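Local structure of PHOX (Pseudomonas fluorescens, 4AMF) at residues A[382-387]-A[473-478]; A[485-490]-A[506-511]; A[169-174]-A[187-192]. The protein hydrolyses phosphate monoesters as an alkaline phosphatase of the PhoX family, using a beta-propeller active site that holds a mu-oxo-diiron centre and three calcium ions. All blocks are in the same frame, centred on the assembly; numbering follows the deposited sequence.

Interaction 1. Residues A[382-387]-A[473-478]; sequences PEWIVV and SPDGLG. With CA (calcium ion), chain F; CA (calcium ion), chain G; FEO (mu-oxo-diiron), chain I; ACP (phosphomethylphosphonic acid adenylate ester), chain C.
Asp475 OD2 is shared by two calcium ions, each 2.4 Å away, and OD1 completes a bidentate grip on one of them, the ion that takes the oxo bridge of the diiron centre. Glu383 grips the other calcium with both oxygens, while its OE2 also reaches the iron FE2 at 2.1 Å. Asp475 OD2 and Glu383 OE2 come within 2.9 Å, a separation that two carboxylates tolerate because metals lie around them. Swung anti to the backbone N (chi1 177°), the Asp475 carboxylate crosses the end of Glu383 obliquely, the planes 43° apart and Asp475 CB 3.3 Å from Glu383 OE1. The Trp384 indole spreads over Gly476, whose CA sits 3.4 Å from the centroid of the five-membered ring, almost on its normal, in a CH-pi contact. NE1 donates to a calcium-bound water, which makes the indole part of the second shell. Val386 CG1 packs against Leu477 CB at 3.7 Å. Strands 382-387 and 474-479 run nearly parallel but belong to different sheets, joined here by one weak bond from Trp384 N to Asp475 O. Strand 394-398 flanks the first, strand 485-489 the second, and Trp384 packs on Glu269 and Asn270 of strand 268-275.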
loop_
_atom_site.group_PDB
_atom_site.type_symbol
_atom_site.label_atom_id
_atom_site.label_comp_id
_atom_site.label_asym_id
_atom_site.label_seq_id
_atom_site.Cartn_x
_atom_site.Cartn_y
_atom_site.Cartn_z
ATOM N N PRO A 382 6.434 -7.587 -4.604
ATOM C CA PRO A 382 5.181 -7.797 -3.881
ATOM C C PRO A 382 4.533 -6.460 -3.520
ATOM O O PRO A 382 5.170 -5.619 -2.871
ATOM C CB PRO A 382 5.577 -8.631 -2.651
ATOM C CG PRO A 382 7.067 -8.681 -2.635
ATOM C CD PRO A 382 7.627 -7.984 -3.844
ATOM N N GLU A 383 3.274 -6.282 -3.906
ATOM C CA GLU A 383 2.511 -5.119 -3.502
ATOM C C GLU A 383 1.418 -5.593 -2.533
ATOM O O GLU A 383 1.793 -6.149 -1.491
ATOM C CB GLU A 383 2.088 -4.233 -4.681
ATOM C CG GLU A 383 3.297 -3.535 -5.296
ATOM C CD GLU A 383 2.989 -2.289 -6.115
ATOM O OE1 GLU A 383 2.597 -2.465 -7.281
ATOM O OE2 GLU A 383 3.055 -1.151 -5.592
ATOM N N TRP A 384 0.137 -5.376 -2.775
ATOM C CA TRP A 384 -0.860 -5.690 -1.766
ATOM C C TRP A 384 -1.054 -7.173 -1.580
ATOM O O TRP A 384 -1.081 -7.932 -2.555
ATOM C CB TRP A 384 -2.220 -5.045 -2.069
ATOM C CG TRP A 384 -2.249 -3.565 -1.978
ATOM C CD1 TRP A 384 -1.358 -2.707 -2.534
ATOM C CD2 TRP A 384 -3.387 -2.773 -1.609
ATOM N NE1 TRP A 384 -1.809 -1.412 -2.420
ATOM C CE2 TRP A 384 -3.094 -1.435 -1.958
ATOM C CE3 TRP A 384 -4.634 -3.067 -1.036
ATOM C CZ2 TRP A 384 -3.988 -0.404 -1.743
ATOM C CZ3 TRP A 384 -5.563 -2.056 -0.938
ATOM C CH2 TRP A 384 -5.211 -0.731 -1.219
ATOM N N ILE A 385 -1.378 -7.547 -0.337
ATOM C CA ILE A 385 -1.752 -8.881 0.097
ATOM C C ILE A 385 -3.172 -8.802 0.722
ATOM O O ILE A 385 -3.440 -7.887 1.522
ATOM C CB ILE A 385 -0.753 -9.468 1.097
ATOM C CG1 ILE A 385 0.688 -9.447 0.503
ATOM C CG2 ILE A 385 -1.177 -10.871 1.521
ATOM C CD1 ILE A 385 1.705 -9.946 1.358
ATOM N N VAL A 386 -4.053 -9.744 0.377
ATOM C CA VAL A 386 -5.375 -9.851 0.997
ATOM C C VAL A 386 -5.638 -11.297 1.378
ATOM O O VAL A 386 -5.107 -12.213 0.755
ATOM C CB VAL A 386 -6.518 -9.273 0.158
ATOM C CG1 VAL A 386 -6.344 -7.787 -0.013
ATOM C CG2 VAL A 386 -6.600 -9.937 -1.193
ATOM N N VAL A 387 -6.494 -11.479 2.379
ATOM C CA VAL A 387 -6.887 -12.775 2.910
ATOM C C VAL A 387 -8.383 -12.947 2.653
ATOM O O VAL A 387 -9.181 -12.097 3.051
ATOM C CB VAL A 387 -6.534 -12.965 4.389
ATOM C CG1 VAL A 387 -6.964 -14.332 4.876
ATOM C CG2 VAL A 387 -5.031 -12.768 4.598
ATOM N N SER A 473 0.350 -4.578 -14.398
ATOM C CA SER A 473 0.829 -4.117 -13.102
ATOM C C SER A 473 -0.303 -4.052 -12.058
ATOM O O SER A 473 -0.564 -2.986 -11.477
ATOM C CB SER A 473 1.519 -2.773 -13.217
ATOM O OG SER A 473 2.584 -2.777 -14.145
ATOM N N PRO A 474 -0.883 -5.205 -11.703
ATOM C CA PRO A 474 -1.816 -5.219 -10.563
ATOM C C PRO A 474 -1.028 -4.779 -9.331
ATOM O O PRO A 474 0.159 -5.105 -9.196
ATOM C CB PRO A 474 -2.264 -6.675 -10.491
ATOM C CG PRO A 474 -1.105 -7.435 -11.055
ATOM C CD PRO A 474 -0.558 -6.576 -12.154
ATOM N N ASP A 475 -1.658 -3.985 -8.506
ATOM C CA ASP A 475 -1.022 -3.392 -7.337
ATOM C C ASP A 475 -1.955 -3.620 -6.165
ATOM O O ASP A 475 -1.736 -4.577 -5.390
ATOM C CB ASP A 475 -0.687 -1.942 -7.681
ATOM C CG ASP A 475 -0.087 -1.107 -6.569
ATOM O OD1 ASP A 475 -0.329 -1.426 -5.403
ATOM O OD2 ASP A 475 0.635 -0.142 -6.878
ATOM N N GLY A 476 -3.042 -2.857 -6.103
ATOM C CA GLY A 476 -4.031 -3.023 -5.048
ATOM C C GLY A 476 -4.945 -4.218 -5.204
ATOM O O GLY A 476 -5.219 -4.692 -6.316
ATOM N N LEU A 477 -5.418 -4.728 -4.062
ATOM C CA LEU A 477 -6.381 -5.810 -3.947
ATOM C C LEU A 477 -7.360 -5.564 -2.808
ATOM O O LEU A 477 -7.001 -4.984 -1.791
ATOM C CB LEU A 477 -5.642 -7.138 -3.639
ATOM C CG LEU A 477 -4.817 -7.761 -4.730
ATOM C CD1 LEU A 477 -4.069 -9.032 -4.190
ATOM C CD2 LEU A 477 -5.667 -8.120 -5.964
ATOM N N GLY A 478 -8.573 -6.045 -2.957
ATOM C CA GLY A 478 -9.534 -6.015 -1.864
ATOM C C GLY A 478 -10.604 -7.063 -2.017
ATOM O O GLY A 478 -11.042 -7.335 -3.123
HETATM CA CA CA F . 0.825 0.465 -4.571
HETATM CA CA CA G . 2.798 0.128 -7.804
HETATM FE FE1 FEO I . 3.214 2.658 -2.970
HETATM FE FE2 FEO I . 4.299 -0.329 -4.109
HETATM O O FEO I . 2.877 0.991 -3.885
HETATM P PG ACP C . 4.506 2.289 -5.911
HETATM O O1G ACP C . 3.071 2.183 -6.587
HETATM O O2G ACP C . 4.394 3.295 -4.616
HETATM O O3G ACP C . 5.075 0.874 -5.572
HETATM P PB ACP C . 5.301 2.447 -8.709
HETATM O O1B ACP C . 4.916 1.023 -8.774
HETATM O O2B ACP C . 4.405 3.538 -9.336
HETATM C C3B ACP C . 5.686 2.933 -7.068
HETATM P PA ACP C . 7.446 3.329 -10.481
HETATM O O1A ACP C . 7.529 4.710 -9.961
HETATM O O2A ACP C . 7.047 3.044 -11.894
HETATM O O3A ACP C . 6.647 2.401 -9.517
HETATM O "O5'" ACP C . 8.952 2.648 -10.407
HETATM C "C5'" ACP C . 9.139 1.229 -10.532
HETATM C "C4'" ACP C . 9.900 0.682 -9.352
HETATM O "O4'" ACP C . 11.264 1.147 -9.417
HETATM C "C3'" ACP C . 9.412 1.015 -7.945
HETATM O "O3'" ACP C . 9.598 -0.113 -7.086
HETATM C "C2'" ACP C . 10.268 2.225 -7.568
HETATM O "O2'" ACP C . 10.387 2.341 -6.156
HETATM C "C1'" ACP C . 11.596 1.892 -8.259
HETATM N N9 ACP C . 12.385 3.047 -8.673
HETATM C C8 ACP C . 11.926 4.248 -9.151
HETATM N N7 ACP C . 12.874 5.100 -9.456
HETATM C C5 ACP C . 14.042 4.415 -9.154
HETATM C C6 ACP C . 15.402 4.790 -9.191
HETATM N N6 ACP C . 15.826 6.022 -9.491
HETATM N N1 ACP C . 16.317 3.868 -8.812
HETATM C C2 ACP C . 15.891 2.667 -8.404
HETATM N N3 ACP C . 14.637 2.213 -8.305
HETATM C C4 ACP C . 13.756 3.141 -8.689
HETATM O O HOH W 1 -0.600 1.195 -2.515
HETATM O O HOH W 2 -1.078 1.700 -5.537
HETATM O O HOH W 3 1.162 3.063 -4.022
HETATM O O HOH W 4 2.674 -1.070 -9.770
#

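Interaction 2. Residues A[485-490]-A[506-511]; sequences LWILTD and QMLCAD. With CA (calcium ion), chain G; CA (calcium ion), chain H; ACP (phosphomethylphosphonic acid adenylate ester), chain C.
Cys509 and Trp486 interlock on one face of an antiparallel strand pair: SG stands over the centre of the six-membered ring, 3.7 Å from its centroid and only 6° off the normal, while CB lies over the same face nearer CZ3. Having SG anti to the backbone N (chi1 -164°) carries the sulfur out over the indole. Met507 fills the corner between Trp486 and Leu488. Its chain lies alongside Leu488, with SD 3.8 Å from Leu488 CG; the bend at chi3 (72°) packs CE on CE3 of the indole, while SD stands obliquely to the ring in a Met-aromatic contact. On the face of Leu485, Ile487, Leu508 and Ala510, Ile487 CD1 rests on Ala510 CB at 4.2 Å, and Leu508 CD1 meets the methyl of Thr489. Phe520 meets the Trp486 ring edge-to-face, and Asp480 accepts from its NE1. With an alanine at Trp486, the Cys509 sulfur is likely to lose the ring it lies on, and Asp480 its indole partner. Backbone bonds pair Leu485 with Ala510 and Ile487 with Leu508. At the strand end Thr489 OG1 accepts from Gln506 N at 3.0 Å and also bonds Asn505. Sulfur, aromatic and aliphatic groups thus form an apolar layer between this sheet and strand 528-534, while the next residue, Asp490, bridges two calcium ions through OD2 beside the phosphonate-bearing substrate analogue.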
loop_
_atom_site.group_PDB
_atom_site.type_symbol
_atom_site.label_atom_id
_atom_site.label_comp_id
_atom_site.label_asym_id
_atom_site.label_seq_id
_atom_site.Cartn_x
_atom_site.Cartn_y
_atom_site.Cartn_z
ATOM N N LEU A 485 -13.034 -10.725 -5.445
ATOM C CA LEU A 485 -11.692 -10.209 -5.330
ATOM C C LEU A 485 -11.593 -9.041 -6.302
ATOM O O LEU A 485 -11.629 -9.239 -7.519
ATOM C CB LEU A 485 -10.638 -11.266 -5.672
ATOM C CG LEU A 485 -9.208 -10.767 -5.702
ATOM C CD1 LEU A 485 -8.748 -10.204 -4.335
ATOM C CD2 LEU A 485 -8.272 -11.846 -6.139
ATOM N N TRP A 486 -11.334 -7.828 -5.766
ATOM C CA TRP A 486 -11.192 -6.620 -6.568
ATOM C C TRP A 486 -9.705 -6.358 -6.805
ATOM O O TRP A 486 -8.910 -6.461 -5.865
ATOM C CB TRP A 486 -11.873 -5.439 -5.863
ATOM C CG TRP A 486 -13.345 -5.632 -5.659
ATOM C CD1 TRP A 486 -13.963 -6.305 -4.640
ATOM C CD2 TRP A 486 -14.367 -5.254 -6.566
ATOM N NE1 TRP A 486 -15.326 -6.309 -4.838
ATOM C CE2 TRP A 486 -15.603 -5.668 -6.011
ATOM C CE3 TRP A 486 -14.368 -4.613 -7.807
ATOM C CZ2 TRP A 486 -16.822 -5.445 -6.656
ATOM C CZ3 TRP A 486 -15.573 -4.430 -8.456
ATOM C CH2 TRP A 486 -16.785 -4.779 -7.853
ATOM N N ILE A 487 -9.325 -6.115 -8.056
ATOM C CA ILE A 487 -7.942 -5.962 -8.488
ATOM C C ILE A 487 -7.792 -4.539 -8.998
ATOM O O ILE A 487 -8.487 -4.151 -9.921
ATOM C CB ILE A 487 -7.586 -6.973 -9.604
ATOM C CG1 ILE A 487 -7.757 -8.404 -9.109
ATOM C CG2 ILE A 487 -6.131 -6.742 -10.135
ATOM C CD1 ILE A 487 -7.873 -9.395 -10.253
ATOM N N LEU A 488 -6.825 -3.787 -8.449
ATOM C CA LEU A 488 -6.627 -2.394 -8.800
ATOM C C LEU A 488 -5.264 -2.280 -9.472
ATOM O O LEU A 488 -4.323 -2.949 -9.050
ATOM C CB LEU A 488 -6.707 -1.541 -7.533
ATOM C CG LEU A 488 -8.101 -1.396 -6.866
ATOM C CD1 LEU A 488 -8.541 -2.658 -6.225
ATOM C CD2 LEU A 488 -8.040 -0.264 -5.794
ATOM N N THR A 489 -5.153 -1.490 -10.568
ATOM C CA THR A 489 -3.899 -1.421 -11.303
ATOM C C THR A 489 -3.154 -0.099 -11.182
ATOM O O THR A 489 -3.736 0.991 -11.066
ATOM C CB THR A 489 -4.101 -1.842 -12.779
ATOM O OG1 THR A 489 -4.599 -0.735 -13.554
ATOM C CG2 THR A 489 -5.049 -3.041 -12.932
ATOM N N ASP A 490 -1.836 -0.224 -11.291
ATOM C CA ASP A 490 -0.871 0.843 -11.300
ATOM C C ASP A 490 0.176 0.510 -12.329
ATOM O O ASP A 490 1.336 0.256 -12.007
ATOM C CB ASP A 490 -0.229 1.019 -9.912
ATOM C CG ASP A 490 0.900 2.042 -9.903
ATOM O OD1 ASP A 490 0.879 2.966 -10.766
ATOM O OD2 ASP A 490 1.808 1.923 -9.045
ATOM N N GLN A 506 -7.061 0.965 -14.004
ATOM C CA GLN A 506 -8.368 0.406 -13.842
ATOM C C GLN A 506 -8.561 -0.490 -12.651
ATOM O O GLN A 506 -7.634 -0.754 -11.916
ATOM C CB GLN A 506 -8.629 -0.402 -15.115
ATOM C CG GLN A 506 -7.621 -1.503 -15.338
ATOM C CD GLN A 506 -7.644 -2.067 -16.729
ATOM O OE1 GLN A 506 -8.213 -3.117 -16.951
ATOM N NE2 GLN A 506 -6.893 -1.496 -17.647
ATOM N N MET A 507 -9.808 -0.951 -12.483
ATOM C CA MET A 507 -10.169 -1.874 -11.418
ATOM C C MET A 507 -10.955 -2.999 -12.060
ATOM O O MET A 507 -11.834 -2.768 -12.909
ATOM C CB MET A 507 -10.987 -1.194 -10.317
ATOM C CG MET A 507 -11.352 -2.130 -9.166
ATOM S SD MET A 507 -11.853 -1.260 -7.666
ATOM C CE MET A 507 -13.462 -0.641 -8.141
ATOM N N LEU A 508 -10.624 -4.214 -11.676
ATOM C CA LEU A 508 -11.293 -5.413 -12.165
ATOM C C LEU A 508 -11.806 -6.221 -10.981
ATOM O O LEU A 508 -11.473 -5.929 -9.831
ATOM C CB LEU A 508 -10.306 -6.250 -12.981
ATOM C CG LEU A 508 -9.589 -5.498 -14.113
ATOM C CD1 LEU A 508 -8.220 -5.095 -13.674
ATOM C CD2 LEU A 508 -9.456 -6.331 -15.372
ATOM N N CYS A 509 -12.718 -7.129 -11.272
ATOM C CA CYS A 509 -13.326 -8.020 -10.286
ATOM C C CYS A 509 -13.130 -9.464 -10.713
ATOM O O CYS A 509 -13.313 -9.784 -11.889
ATOM C CB CYS A 509 -14.807 -7.703 -10.116
ATOM S SG CYS A 509 -15.529 -8.416 -8.626
ATOM N N ALA A 510 -12.855 -10.345 -9.748
ATOM C CA ALA A 510 -12.592 -11.733 -10.042
ATOM C C ALA A 510 -13.261 -12.655 -9.113
ATOM O O ALA A 510 -13.507 -12.331 -7.957
ATOM C CB ALA A 510 -11.104 -11.997 -9.977
ATOM N N ASP A 511 -13.532 -13.848 -9.619
ATOM C CA ASP A 511 -14.101 -14.941 -8.846
ATOM C C ASP A 511 -12.916 -15.836 -8.476
ATOM O O ASP A 511 -12.343 -16.510 -9.349
ATOM C CB ASP A 511 -15.151 -15.687 -9.668
ATOM C CG ASP A 511 -15.864 -16.762 -8.885
ATOM O OD1 ASP A 511 -15.279 -17.259 -7.889
ATOM O OD2 ASP A 511 -17.038 -17.069 -9.223
HETATM CA CA CA G . 2.798 0.128 -7.804
HETATM CA CA CA H . 2.369 3.926 -7.956
HETATM P PG ACP C . 4.506 2.289 -5.911
HETATM O O1G ACP C . 3.071 2.183 -6.587
HETATM O O2G ACP C . 4.394 3.295 -4.616
HETATM O O3G ACP C . 5.075 0.874 -5.572
HETATM P PB ACP C . 5.301 2.447 -8.709
HETATM O O1B ACP C . 4.916 1.023 -8.774
HETATM O O2B ACP C . 4.405 3.538 -9.336
HETATM C C3B ACP C . 5.686 2.933 -7.068
HETATM P PA ACP C . 7.446 3.329 -10.481
HETATM O O1A ACP C . 7.529 4.710 -9.961
HETATM O O2A ACP C . 7.047 3.044 -11.894
HETATM O O3A ACP C . 6.647 2.401 -9.517
HETATM O "O5'" ACP C . 8.952 2.648 -10.407
HETATM C "C5'" ACP C . 9.139 1.229 -10.532
HETATM C "C4'" ACP C . 9.900 0.682 -9.352
HETATM O "O4'" ACP C . 11.264 1.147 -9.417
HETATM C "C3'" ACP C . 9.412 1.015 -7.945
HETATM O "O3'" ACP C . 9.598 -0.113 -7.086
HETATM C "C2'" ACP C . 10.268 2.225 -7.568
HETATM O "O2'" ACP C . 10.387 2.341 -6.156
HETATM C "C1'" ACP C . 11.596 1.892 -8.259
HETATM N N9 ACP C . 12.385 3.047 -8.673
HETATM C C8 ACP C . 11.926 4.248 -9.151
HETATM N N7 ACP C . 12.874 5.100 -9.456
HETATM C C5 ACP C . 14.042 4.415 -9.154
HETATM C C6 ACP C . 15.402 4.790 -9.191
HETATM N N6 ACP C . 15.826 6.022 -9.491
HETATM N N1 ACP C . 16.317 3.868 -8.812
HETATM C C2 ACP C . 15.891 2.667 -8.404
HETATM N N3 ACP C . 14.637 2.213 -8.305
HETATM C C4 ACP C . 13.756 3.141 -8.689
HETATM O O HOH W 4 2.674 -1.070 -9.770
HETATM O O HOH W 5 3.507 6.135 -8.290
HETATM O O HOH W 6 1.764 5.013 -5.873
#

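Interaction 3. Residues A[169-174]-A[187-192]; sequences LGTFQN and TCEENF. With ACP (phosphomethylphosphonic acid adenylate ester), chain C; FEO (mu-oxo-diiron), chain I.
Thr171 OG1 donates to Glu189 OE2 at 2.7 Å, meeting the anti lone pair of the carboxylate, and itself accepts from Asn174 ND2 at 2.8 Å. The same amide nitrogen gives a second bond to Thr187 OG1 at 2.9 Å, each partner tilted a little from the amide plane, so the two hydroxyls fix the rotation of Asn174. Lys259 forms a salt bridge with OE2 of Glu189, and Asn84 is a further partner of the Thr187 hydroxyl; the buried polar atoms are therefore linked in one network. Beside it, Asn174 and Glu189 form an antiparallel non-hydrogen-bonded pair, and Glu190 N bonds Gln173 O at 3.1 Å in a nearly straight line (174°). A water joins the amide NE2 of Gln173 to the backbone N of Asn191. Gln173 CG lies 3.4 Å from Asn191 O, and the bend at chi2 (-74°) folds the amide back along Asn191, the two side-chain amides steeply inclined. Farther out, the edge of the Phe172 ring faces Phe192 O, and CE1 packs on Phe192 CB at 4.0 Å. The chemistry points to a second shell: the network and the Gln173 O bond hold the chain up to Glu190, the water and Gln173 hold Asn191 after it, and Glu190 bridges the irons, OE1 to FE1 at 2.1 Å and OE2 to FE2 at 2.0 Å, close to the analogue's terminal phosphonate.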
loop_
_atom_site.group_PDB
_atom_site.type_symbol
_atom_site.label_atom_id
_atom_site.label_comp_id
_atom_site.label_asym_id
_atom_site.label_seq_id
_atom_site.Cartn_x
_atom_site.Cartn_y
_atom_site.Cartn_z
ATOM N N LEU A 169 9.490 11.852 14.514
ATOM C CA LEU A 169 8.661 12.815 13.827
ATOM C C LEU A 169 8.217 12.186 12.528
ATOM O O LEU A 169 9.049 11.856 11.693
ATOM C CB LEU A 169 9.363 14.113 13.474
ATOM C CG LEU A 169 9.683 15.083 14.620
ATOM C CD1 LEU A 169 10.272 16.377 14.072
ATOM C CD2 LEU A 169 8.461 15.383 15.472
ATOM N N GLY A 170 6.920 12.049 12.397
ATOM C CA GLY A 170 6.237 11.680 11.191
ATOM C C GLY A 170 6.181 10.270 10.707
ATOM O O GLY A 170 6.944 9.390 11.107
ATOM N N THR A 171 5.207 10.086 9.834
ATOM C CA THR A 171 5.035 8.940 8.979
ATOM C C THR A 171 4.809 9.593 7.613
ATOM O O THR A 171 4.103 10.611 7.503
ATOM C CB THR A 171 3.952 7.990 9.486
ATOM O OG1 THR A 171 3.921 6.845 8.615
ATOM C CG2 THR A 171 2.549 8.611 9.548
ATOM N N PHE A 172 5.569 9.133 6.636
ATOM C CA PHE A 172 5.482 9.631 5.263
ATOM C C PHE A 172 5.705 8.482 4.287
ATOM O O PHE A 172 6.044 7.382 4.703
ATOM C CB PHE A 172 6.452 10.802 5.051
ATOM C CG PHE A 172 7.865 10.526 5.458
ATOM C CD1 PHE A 172 8.736 9.886 4.594
ATOM C CD2 PHE A 172 8.352 10.986 6.670
ATOM C CE1 PHE A 172 10.042 9.618 4.977
ATOM C CE2 PHE A 172 9.654 10.709 7.055
ATOM C CZ PHE A 172 10.485 10.008 6.211
ATOM N N GLN A 173 5.444 8.707 2.990
ATOM C CA GLN A 173 5.543 7.650 2.001
ATOM C C GLN A 173 4.596 6.492 2.372
ATOM O O GLN A 173 4.859 5.322 2.099
ATOM C CB GLN A 173 7.024 7.244 1.740
ATOM C CG GLN A 173 7.798 8.317 0.959
ATOM C CD GLN A 173 7.523 8.484 -0.513
ATOM O OE1 GLN A 173 7.974 9.479 -1.094
ATOM N NE2 GLN A 173 6.745 7.608 -1.167
ATOM N N ASN A 174 3.423 6.858 2.924
ATOM C CA ASN A 174 2.395 5.937 3.406
ATOM C C ASN A 174 1.691 5.351 2.235
ATOM O O ASN A 174 0.919 6.036 1.574
ATOM C CB ASN A 174 1.394 6.631 4.294
ATOM C CG ASN A 174 2.034 7.175 5.526
ATOM O OD1 ASN A 174 2.706 8.196 5.444
ATOM N ND2 ASN A 174 2.004 6.438 6.618
ATOM N N THR A 187 -0.761 1.596 8.898
ATOM C CA THR A 187 -0.316 2.337 7.717
ATOM C C THR A 187 1.108 1.942 7.500
ATOM O O THR A 187 1.856 1.776 8.470
ATOM C CB THR A 187 -0.543 3.851 7.815
ATOM O OG1 THR A 187 -0.166 4.441 6.566
ATOM C CG2 THR A 187 0.214 4.521 8.938
ATOM N N CYS A 188 1.496 1.817 6.245
ATOM C CA CYS A 188 2.756 1.225 5.835
ATOM C C CYS A 188 3.671 2.183 5.149
ATOM O O CYS A 188 3.277 2.737 4.123
ATOM C CB CYS A 188 2.415 0.052 4.924
ATOM S SG CYS A 188 1.618 -1.308 5.800
ATOM N N GLU A 189 4.905 2.367 5.687
ATOM C CA GLU A 189 5.924 3.250 5.087
ATOM C C GLU A 189 6.660 2.430 4.041
ATOM O O GLU A 189 7.303 1.426 4.379
ATOM C CB GLU A 189 6.888 3.767 6.172
ATOM C CG GLU A 189 6.154 4.600 7.197
ATOM C CD GLU A 189 6.882 4.902 8.491
ATOM O OE1 GLU A 189 7.986 4.353 8.738
ATOM O OE2 GLU A 189 6.362 5.764 9.234
ATOM N N GLU A 190 6.547 2.839 2.777
ATOM C CA GLU A 190 7.112 2.125 1.650
ATOM C C GLU A 190 8.386 2.801 1.142
ATOM O O GLU A 190 9.477 2.503 1.653
ATOM C CB GLU A 190 6.080 1.945 0.559
ATOM C CG GLU A 190 6.530 1.092 -0.610
ATOM C CD GLU A 190 5.661 1.265 -1.834
ATOM O OE1 GLU A 190 5.036 2.344 -1.976
ATOM O OE2 GLU A 190 5.552 0.303 -2.628
ATOM N N ASN A 191 8.309 3.717 0.170
ATOM C CA ASN A 191 9.529 4.294 -0.426
ATOM C C ASN A 191 10.106 5.459 0.390
ATOM O O ASN A 191 10.460 6.507 -0.137
ATOM C CB ASN A 191 9.269 4.671 -1.880
ATOM C CG ASN A 191 9.150 3.415 -2.733
ATOM O OD1 ASN A 191 10.045 2.565 -2.690
ATOM N ND2 ASN A 191 8.021 3.213 -3.408
ATOM N N PHE A 192 10.259 5.230 1.679
ATOM C CA PHE A 192 10.767 6.242 2.609
ATOM C C PHE A 192 12.213 6.669 2.318
ATOM O O PHE A 192 12.563 7.816 2.550
ATOM C CB PHE A 192 10.642 5.734 4.052
ATOM C CG PHE A 192 11.622 4.646 4.426
ATOM C CD1 PHE A 192 11.351 3.318 4.150
ATOM C CD2 PHE A 192 12.820 4.954 5.041
ATOM C CE1 PHE A 192 12.266 2.324 4.479
ATOM C CE2 PHE A 192 13.740 3.969 5.332
ATOM C CZ PHE A 192 13.465 2.655 5.051
HETATM P PG ACP C . 4.506 2.289 -5.911
HETATM O O1G ACP C . 3.071 2.183 -6.587
HETATM O O2G ACP C . 4.394 3.295 -4.616
HETATM O O3G ACP C . 5.075 0.874 -5.572
HETATM P PB ACP C . 5.301 2.447 -8.709
HETATM O O1B ACP C . 4.916 1.023 -8.774
HETATM O O2B ACP C . 4.405 3.538 -9.336
HETATM C C3B ACP C . 5.686 2.933 -7.068
HETATM P PA ACP C . 7.446 3.329 -10.481
HETATM O O1A ACP C . 7.529 4.710 -9.961
HETATM O O2A ACP C . 7.047 3.044 -11.894
HETATM O O3A ACP C . 6.647 2.401 -9.517
HETATM O "O5'" ACP C . 8.952 2.648 -10.407
HETATM C "C5'" ACP C . 9.139 1.229 -10.532
HETATM C "C4'" ACP C . 9.900 0.682 -9.352
HETATM O "O4'" ACP C . 11.264 1.147 -9.417
HETATM C "C3'" ACP C . 9.412 1.015 -7.945
HETATM O "O3'" ACP C . 9.598 -0.113 -7.086
HETATM C "C2'" ACP C . 10.268 2.225 -7.568
HETATM O "O2'" ACP C . 10.387 2.341 -6.156
HETATM C "C1'" ACP C . 11.596 1.892 -8.259
HETATM N N9 ACP C . 12.385 3.047 -8.673
HETATM C C8 ACP C . 11.926 4.248 -9.151
HETATM N N7 ACP C . 12.874 5.100 -9.456
HETATM C C5 ACP C . 14.042 4.415 -9.154
HETATM C C6 ACP C . 15.402 4.790 -9.191
HETATM N N6 ACP C . 15.826 6.022 -9.491
HETATM N N1 ACP C . 16.317 3.868 -8.812
HETATM C C2 ACP C . 15.891 2.667 -8.404
HETATM N N3 ACP C . 14.637 2.213 -8.305
HETATM C C4 ACP C . 13.756 3.141 -8.689
HETATM FE FE1 FEO I . 3.214 2.658 -2.970
HETATM FE FE2 FEO I . 4.299 -0.329 -4.109
HETATM O O FEO I . 2.877 0.991 -3.885
HETATM O O HOH W 7 5.795 5.072 -0.709
HETATM O O HOH W 3 1.162 3.063 -4.022
#

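Overall arrangement
All three contacts converge on the bound substrate analogue and its metals. Interactions 1 and 2 have centres about 9 Å apart and share a sheet: Gly476 O lies 2.8 Å from Leu488 N, and Gly478 O 2.7 Å from Trp486 N, both probable hydrogen bonds. They also share a calcium ion, ligated by Glu383, Asp475 and Asp490. Interaction 3 approaches from another sheet, its centre about 18 Å from interaction 1, yet Glu190 OE2 and Glu383 OE2 come within 4.1 Å because both bind the same iron. Interactions 2 and 3 do not touch, their nearest atoms being about 8 Å apart, and meet through the analogue. Separate propeller regions thus supply one metal cluster.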